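Local coordinates for protein deoxyribodipyrimidine photo-lyase (Oryza sativa Japonica Group, PDB 3UMV) that repairs ultraviolet-damaged DNA as a class II, FAD-dependent photolyase, using light to split cyclobutane pyrimidine dimers back into separate pyrimidines, at residues 152-155 and 156-160; 341-344 and 345-349; 366-370 and 371-375. All coordinates share one frame; numbering follows the deposited sequence.

Contact 1: 152-155 and 156-160; sequences GDLR and REAPG
Asp153 and Arg156 meet because two torsions steer their ends to the same flank of the helix: Asp153 holds CG beside its own backbone N (chi1 -66°), while the Arg156 chain runs straight through chi2 and then folds at chi3 (54°), turning its guanidinium back toward the preceding turn. The two side chains lie alongside one another, pointing the same way, with the carboxylate and guanidinium planes steeply inclined. Arg156 NH1 reaches Asp153 OD1 at 3.2 Å, on the lone pair directed away from the other carboxylate oxygen; Asp153 OD1 itself sits close to the guanidinium plane. Water 1 reinforces the salt bridge, donating to Asp153 OD1 and accepting from Arg156 NE at 2.6 Å, so carboxylate and guanidinium are joined both directly and through solvent. Over one face of the guanidinium stands Gly152 O, offset toward the rim, 3.5 Å from Arg156 CZ. Gly152 O also accepts the backbone bond from Arg156 N at 3.1 Å. An alanine in place of Asp153 is likely to leave the Arg156 guanidinium and the water without their carboxylate partner, and the arginine's end freer to swing into solvent.

One residue further along, Glu157 N bonds to Asp153 O at 3.0 Å, just before Ala158 leaves helical geometry. On the inner side Leu154 CD2 comes within 4.4 Å of Ala158 CB, and Leu154 also packs on Pro122 and Val125 of helix 120-127. Pro159 CB rests 3.5 Å from Arg155 O as the chain turns away. An i to i+3 salt bridge on the outer face thus accompanies the C-terminal end of helix 141-157, the crossover helix of a beta-alpha-beta unit between strands 132-135 and 162-166 in the photolyase alpha/beta domain.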
# COMPACT_ATOMS: atom_id res chain seq x y z
N GLY A 152 -8.70 -11.75 -20.19
CA GLY A 152 -8.84 -11.87 -21.63
C GLY A 152 -8.16 -13.11 -22.19
O GLY A 152 -8.69 -13.77 -23.08
N ASP A 153 -6.97 -13.43 -21.68
CA ASP A 153 -6.27 -14.64 -22.10
C ASP A 153 -7.12 -15.87 -21.78
O ASP A 153 -7.32 -16.74 -22.63
CB ASP A 153 -4.91 -14.77 -21.41
CG ASP A 153 -3.94 -13.67 -21.82
OD1 ASP A 153 -4.18 -13.01 -22.85
OD2 ASP A 153 -2.92 -13.48 -21.11
N LEU A 154 -7.63 -15.93 -20.56
CA LEU A 154 -8.49 -17.05 -20.16
C LEU A 154 -9.81 -17.07 -20.92
O LEU A 154 -10.32 -18.14 -21.25
CB LEU A 154 -8.76 -17.01 -18.66
CG LEU A 154 -7.54 -17.35 -17.82
CD1 LEU A 154 -7.89 -17.32 -16.33
CD2 LEU A 154 -6.98 -18.72 -18.23
N ARG A 155 -10.39 -15.90 -21.17
CA ARG A 155 -11.66 -15.85 -21.88
C ARG A 155 -11.53 -16.52 -23.25
O ARG A 155 -12.43 -17.24 -23.70
CB ARG A 155 -12.14 -14.41 -22.05
CG ARG A 155 -13.49 -14.29 -22.73
CD ARG A 155 -14.57 -15.04 -21.96
NE ARG A 155 -15.90 -14.79 -22.51
CZ ARG A 155 -16.72 -13.84 -22.08
NH1 ARG A 155 -16.34 -13.03 -21.10
NH2 ARG A 155 -17.92 -13.69 -22.63
N ARG A 156 -10.40 -16.27 -23.90
CA ARG A 156 -10.17 -16.74 -25.26
C ARG A 156 -9.72 -18.20 -25.33
O ARG A 156 -10.10 -18.92 -26.26
CB ARG A 156 -9.18 -15.81 -25.95
CG ARG A 156 -8.17 -16.49 -26.86
CD ARG A 156 -7.22 -15.48 -27.49
NE ARG A 156 -6.56 -14.64 -26.49
CZ ARG A 156 -7.02 -13.46 -26.09
NH1 ARG A 156 -6.35 -12.76 -25.17
NH2 ARG A 156 -8.14 -12.97 -26.59
N GLU A 157 -8.93 -18.64 -24.36
CA GLU A 157 -8.33 -19.97 -24.40
C GLU A 157 -8.96 -20.98 -23.44
O GLU A 157 -8.80 -22.19 -23.62
CB GLU A 157 -6.82 -19.88 -24.14
CG GLU A 157 -6.08 -19.03 -25.16
CD GLU A 157 -6.26 -19.54 -26.58
OE1 GLU A 157 -6.59 -20.74 -26.76
OE2 GLU A 157 -6.06 -18.74 -27.53
N ALA A 158 -9.66 -20.49 -22.43
CA ALA A 158 -10.31 -21.36 -21.45
C ALA A 158 -11.57 -20.72 -20.86
O ALA A 158 -11.62 -20.45 -19.65
CB ALA A 158 -9.33 -21.73 -20.35
N PRO A 159 -12.59 -20.49 -21.70
CA PRO A 159 -13.80 -19.78 -21.27
C PRO A 159 -14.56 -20.50 -20.15
O PRO A 159 -15.42 -19.90 -19.49
CB PRO A 159 -14.65 -19.72 -22.55
CG PRO A 159 -14.18 -20.88 -23.36
CD PRO A 159 -12.71 -20.98 -23.09
N GLY A 160 -14.24 -21.76 -19.93
CA GLY A 160 -14.89 -22.53 -18.88
C GLY A 160 -14.34 -22.17 -17.50
O GLY A 160 -14.95 -22.49 -16.48
O HOH W 1 -4.25 -14.58 -25.39

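Contact 2: 341-344 and 345-349; sequences SGAW and EWARK
Trp344 O receives two backbone N-H groups from the first turn of helix 345-353: Arg348 N at 3.0 Å, in a nearly straight bond (169°), and Ala347 N, also at 3.0 Å but weak and bent. Trp344 is therefore the N-cap residue, and its carbonyl starts the i to i+4 bonding of the helix. A second link across this helix start comes from a side chain. Arg348 keeps CG beside its backbone N (chi1 -67°) and bends at chi3 (-84°), which brings Arg348 NE back to Ala343 O at 2.9 Å. The carbonyl oxygen lies almost exactly in the guanidinium plane, whereas NE stands above the plane of the Ala343 carbonyl. Over one face of the guanidinium lies Glu345 CA, so the flat group is backed by the first residue of the helix.

The apolar side is built from small groups and indoles. Ala343 CB touches Arg348 CG at 4.1 Å and approaches Ala347 CB. The Trp344 ring itself leads away from the helix, meeting Tyr183 edge-to-face, and the side chain packs on Met181 and Leu444; its CB remains with the helix start. Trp346, whose side chain packs on Tyr183 and Ile458, has Ala347 CB over the centre of one ring face, while Trp346 CD1 approaches Trp344 CB obliquely at 3.7 Å.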
# COMPACT_ATOMS: atom_id res chain seq x y z
N SER A 341 -5.05 16.38 -13.61
CA SER A 341 -6.40 16.25 -14.14
C SER A 341 -7.31 15.48 -13.18
O SER A 341 -8.52 15.62 -13.24
CB SER A 341 -6.40 15.65 -15.55
OG SER A 341 -5.75 14.39 -15.56
N GLY A 342 -6.72 14.71 -12.28
CA GLY A 342 -7.47 13.93 -11.32
C GLY A 342 -7.92 14.72 -10.11
O GLY A 342 -8.74 14.24 -9.32
N ALA A 343 -7.38 15.93 -9.93
CA ALA A 343 -7.83 16.80 -8.83
C ALA A 343 -9.23 17.38 -9.08
O ALA A 343 -9.74 17.36 -10.19
CB ALA A 343 -6.82 17.92 -8.55
N TRP A 344 -9.85 17.89 -8.01
CA TRP A 344 -11.17 18.50 -8.12
C TRP A 344 -11.10 19.83 -8.88
O TRP A 344 -10.06 20.48 -8.87
CB TRP A 344 -11.78 18.68 -6.73
CG TRP A 344 -12.92 17.73 -6.41
CD1 TRP A 344 -14.25 18.04 -6.33
CD2 TRP A 344 -12.82 16.32 -6.13
NE1 TRP A 344 -14.98 16.92 -6.02
CE2 TRP A 344 -14.13 15.85 -5.89
CE3 TRP A 344 -11.76 15.42 -6.04
CZ2 TRP A 344 -14.40 14.52 -5.57
CZ3 TRP A 344 -12.03 14.10 -5.73
CH2 TRP A 344 -13.33 13.66 -5.50
N GLU A 345 -12.19 20.24 -9.52
CA GLU A 345 -12.18 21.46 -10.34
C GLU A 345 -11.73 22.72 -9.60
O GLU A 345 -11.00 23.54 -10.15
CB GLU A 345 -13.54 21.68 -11.02
CG GLU A 345 -13.50 22.71 -12.11
CD GLU A 345 -14.86 22.98 -12.73
OE1 GLU A 345 -14.91 23.64 -13.78
OE2 GLU A 345 -15.87 22.52 -12.16
N TRP A 346 -12.14 22.88 -8.34
CA TRP A 346 -11.77 24.08 -7.60
C TRP A 346 -10.26 24.18 -7.49
O TRP A 346 -9.69 25.26 -7.57
CB TRP A 346 -12.40 24.09 -6.21
CG TRP A 346 -11.76 23.16 -5.21
CD1 TRP A 346 -12.12 21.88 -4.94
CD2 TRP A 346 -10.63 23.44 -4.36
NE1 TRP A 346 -11.30 21.34 -3.98
CE2 TRP A 346 -10.38 22.28 -3.61
CE3 TRP A 346 -9.81 24.57 -4.17
CZ2 TRP A 346 -9.35 22.20 -2.68
CZ3 TRP A 346 -8.79 24.49 -3.24
CH2 TRP A 346 -8.57 23.31 -2.51
N ALA A 347 -9.62 23.03 -7.28
CA ALA A 347 -8.18 22.97 -7.06
C ALA A 347 -7.43 23.18 -8.37
O ALA A 347 -6.42 23.89 -8.43
CB ALA A 347 -7.79 21.65 -6.43
N ARG A 348 -7.92 22.54 -9.43
CA ARG A 348 -7.31 22.77 -10.73
C ARG A 348 -7.34 24.24 -11.10
O ARG A 348 -6.33 24.79 -11.54
CB ARG A 348 -7.98 21.92 -11.81
CG ARG A 348 -7.72 20.43 -11.62
CD ARG A 348 -8.38 19.54 -12.67
NE ARG A 348 -9.78 19.21 -12.40
CZ ARG A 348 -10.80 19.65 -13.13
NH1 ARG A 348 -10.59 20.47 -14.15
NH2 ARG A 348 -12.05 19.28 -12.83
N LYS A 349 -8.48 24.88 -10.90
CA LYS A 349 -8.64 26.28 -11.29
C LYS A 349 -7.75 27.21 -10.47
O LYS A 349 -7.13 28.14 -11.00
CB LYS A 349 -10.10 26.70 -11.20
CG LYS A 349 -10.95 26.06 -12.29
CD LYS A 349 -12.43 26.25 -12.06
CE LYS A 349 -12.88 27.65 -12.40
NZ LYS A 349 -14.34 27.87 -12.17

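Contact 3: 366-370 and 371-375; sequences EQLEN and AKTHD
Ala371 takes up a left-handed backbone conformation (phi 59°, psi 50°) and turns the chain back on the end of helix 365-369, so that Lys372 N bonds to Gln367 O at 2.9 Å and Ala371 N to Leu368 O at 3.0 Å. The first bond runs nearly along the C=O axis; in the second the donor stands well above the carbonyl plane. The reversal directs Lys372 CB toward the helix, 3.6 Å from Gln367 O. The Lys372 chain, bent at chi2, then runs past the Asn370 carbonyl, with Lys372 CE 3.5 Å from Asn370 O. Water 2 donates to Asn370 O at 2.7 Å and accepts only weakly from Lys372 NZ.

Across the turn, Leu368 of the helix and Thr373 of the loop cross obliquely, Leu368 CD2 meeting Thr373 CG2 at 4.0 Å, and both side chains also pack on Tyr363 and Trp378. The methyl of Ala371 packs on Gln382 and Leu383 of helix 376-388. Thr373 has OG1 between its backbone N and carbonyl carbon (chi1 78°), a placement that lets Thr373 OG1 accept from Asp375 N at 3.1 Å in an ST turn. Asp375 in turn is the N-cap of helix 376-388, its OD2 taking the N-H of Trp378. A Schellman motif closing one helix is thus followed by an ST turn and an N-cap opening the next, beside Trp378 and Trp406, predicted members of the tryptophan electron-transfer chain.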
# COMPACT_ATOMS: atom_id res chain seq x y z
N GLU A 366 16.99 16.85 -9.43
CA GLU A 366 18.25 16.37 -8.86
C GLU A 366 18.59 17.06 -7.53
O GLU A 366 18.99 16.40 -6.58
CB GLU A 366 19.41 16.51 -9.86
CG GLU A 366 20.78 16.07 -9.31
CD GLU A 366 21.64 17.24 -8.79
OE1 GLU A 366 21.75 18.28 -9.48
OE2 GLU A 366 22.20 17.12 -7.67
N GLN A 367 18.40 18.38 -7.49
CA GLN A 367 18.67 19.16 -6.28
C GLN A 367 17.74 18.79 -5.12
O GLN A 367 18.19 18.71 -3.97
CB GLN A 367 18.55 20.66 -6.57
CG GLN A 367 19.72 21.21 -7.39
CD GLN A 367 19.43 22.58 -7.99
OE1 GLN A 367 18.29 23.00 -8.09
NE2 GLN A 367 20.50 23.28 -8.40
N LEU A 368 16.47 18.57 -5.42
CA LEU A 368 15.52 18.10 -4.42
C LEU A 368 15.91 16.71 -3.94
O LEU A 368 15.97 16.45 -2.73
CB LEU A 368 14.10 18.10 -4.99
CG LEU A 368 13.52 19.48 -5.32
CD1 LEU A 368 12.26 19.39 -6.18
CD2 LEU A 368 13.27 20.29 -4.05
N GLU A 369 16.16 15.82 -4.88
CA GLU A 369 16.49 14.44 -4.52
C GLU A 369 17.69 14.35 -3.58
O GLU A 369 17.74 13.52 -2.68
CB GLU A 369 16.76 13.61 -5.76
CG GLU A 369 17.14 12.18 -5.43
CD GLU A 369 16.95 11.24 -6.58
OE1 GLU A 369 17.10 10.03 -6.36
OE2 GLU A 369 16.65 11.70 -7.70
N ASN A 370 18.67 15.21 -3.81
CA ASN A 370 19.88 15.19 -3.01
C ASN A 370 19.85 16.13 -1.81
O ASN A 370 20.87 16.33 -1.15
CB ASN A 370 21.11 15.47 -3.89
CG ASN A 370 21.40 14.34 -4.85
OD1 ASN A 370 21.04 14.39 -6.03
ND2 ASN A 370 22.02 13.29 -4.33
N ALA A 371 18.67 16.69 -1.53
CA ALA A 371 18.44 17.53 -0.36
C ALA A 371 19.35 18.75 -0.32
O ALA A 371 19.99 19.03 0.70
CB ALA A 371 18.55 16.70 0.94
N LYS A 372 19.39 19.48 -1.43
CA LYS A 372 20.25 20.65 -1.57
C LYS A 372 19.49 21.98 -1.61
O LYS A 372 19.83 22.87 -2.38
CB LYS A 372 21.13 20.52 -2.82
CG LYS A 372 21.96 19.23 -2.89
CD LYS A 372 23.00 19.15 -1.79
CE LYS A 372 23.90 17.92 -2.00
NZ LYS A 372 24.93 17.77 -0.93
N THR A 373 18.48 22.13 -0.75
CA THR A 373 17.75 23.39 -0.69
C THR A 373 18.24 24.29 0.45
O THR A 373 19.01 23.87 1.32
CB THR A 373 16.25 23.16 -0.52
OG1 THR A 373 15.96 22.81 0.85
CG2 THR A 373 15.76 22.06 -1.46
N HIS A 374 17.74 25.53 0.44
CA HIS A 374 18.01 26.50 1.50
C HIS A 374 17.30 26.14 2.81
O HIS A 374 17.56 26.75 3.84
CB HIS A 374 17.51 27.88 1.06
CG HIS A 374 16.02 27.97 0.97
ND1 HIS A 374 15.31 27.46 -0.10
CD2 HIS A 374 15.10 28.47 1.83
CE1 HIS A 374 14.02 27.67 0.09
NE2 HIS A 374 13.86 28.28 1.25
N ASP A 375 16.39 25.17 2.75
CA ASP A 375 15.52 24.84 3.89
C ASP A 375 16.00 23.59 4.63
O ASP A 375 15.85 22.48 4.13
CB ASP A 375 14.09 24.65 3.37
CG ASP A 375 13.08 24.32 4.47
OD1 ASP A 375 11.85 24.47 4.22
OD2 ASP A 375 13.48 23.94 5.58
O HOH W 2 23.01 14.98 -0.21

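Three local contacts in one chain mark helix boundaries in series: contacts 1 and 3 lie at C-terminal ends, contact 2 at an N-terminal start. Contact 1 belongs to the alpha/beta domain; its centre is about 51 Å from that of contact 3, on the opposite side of the chain's centre, and it lies away from the FAD and the tryptophan electron-transfer sites. Contact 2 opens helix 345-353 and contact 3 closes the next helix, 365-369, with nearest atoms about 19 Å apart. Both lie toward the flavin region: the Trp344 side chain is about 7 Å from that of Leu326, a probable FAD-binding residue, and the Leu368 side chain is about 13 Å from the bound FAD.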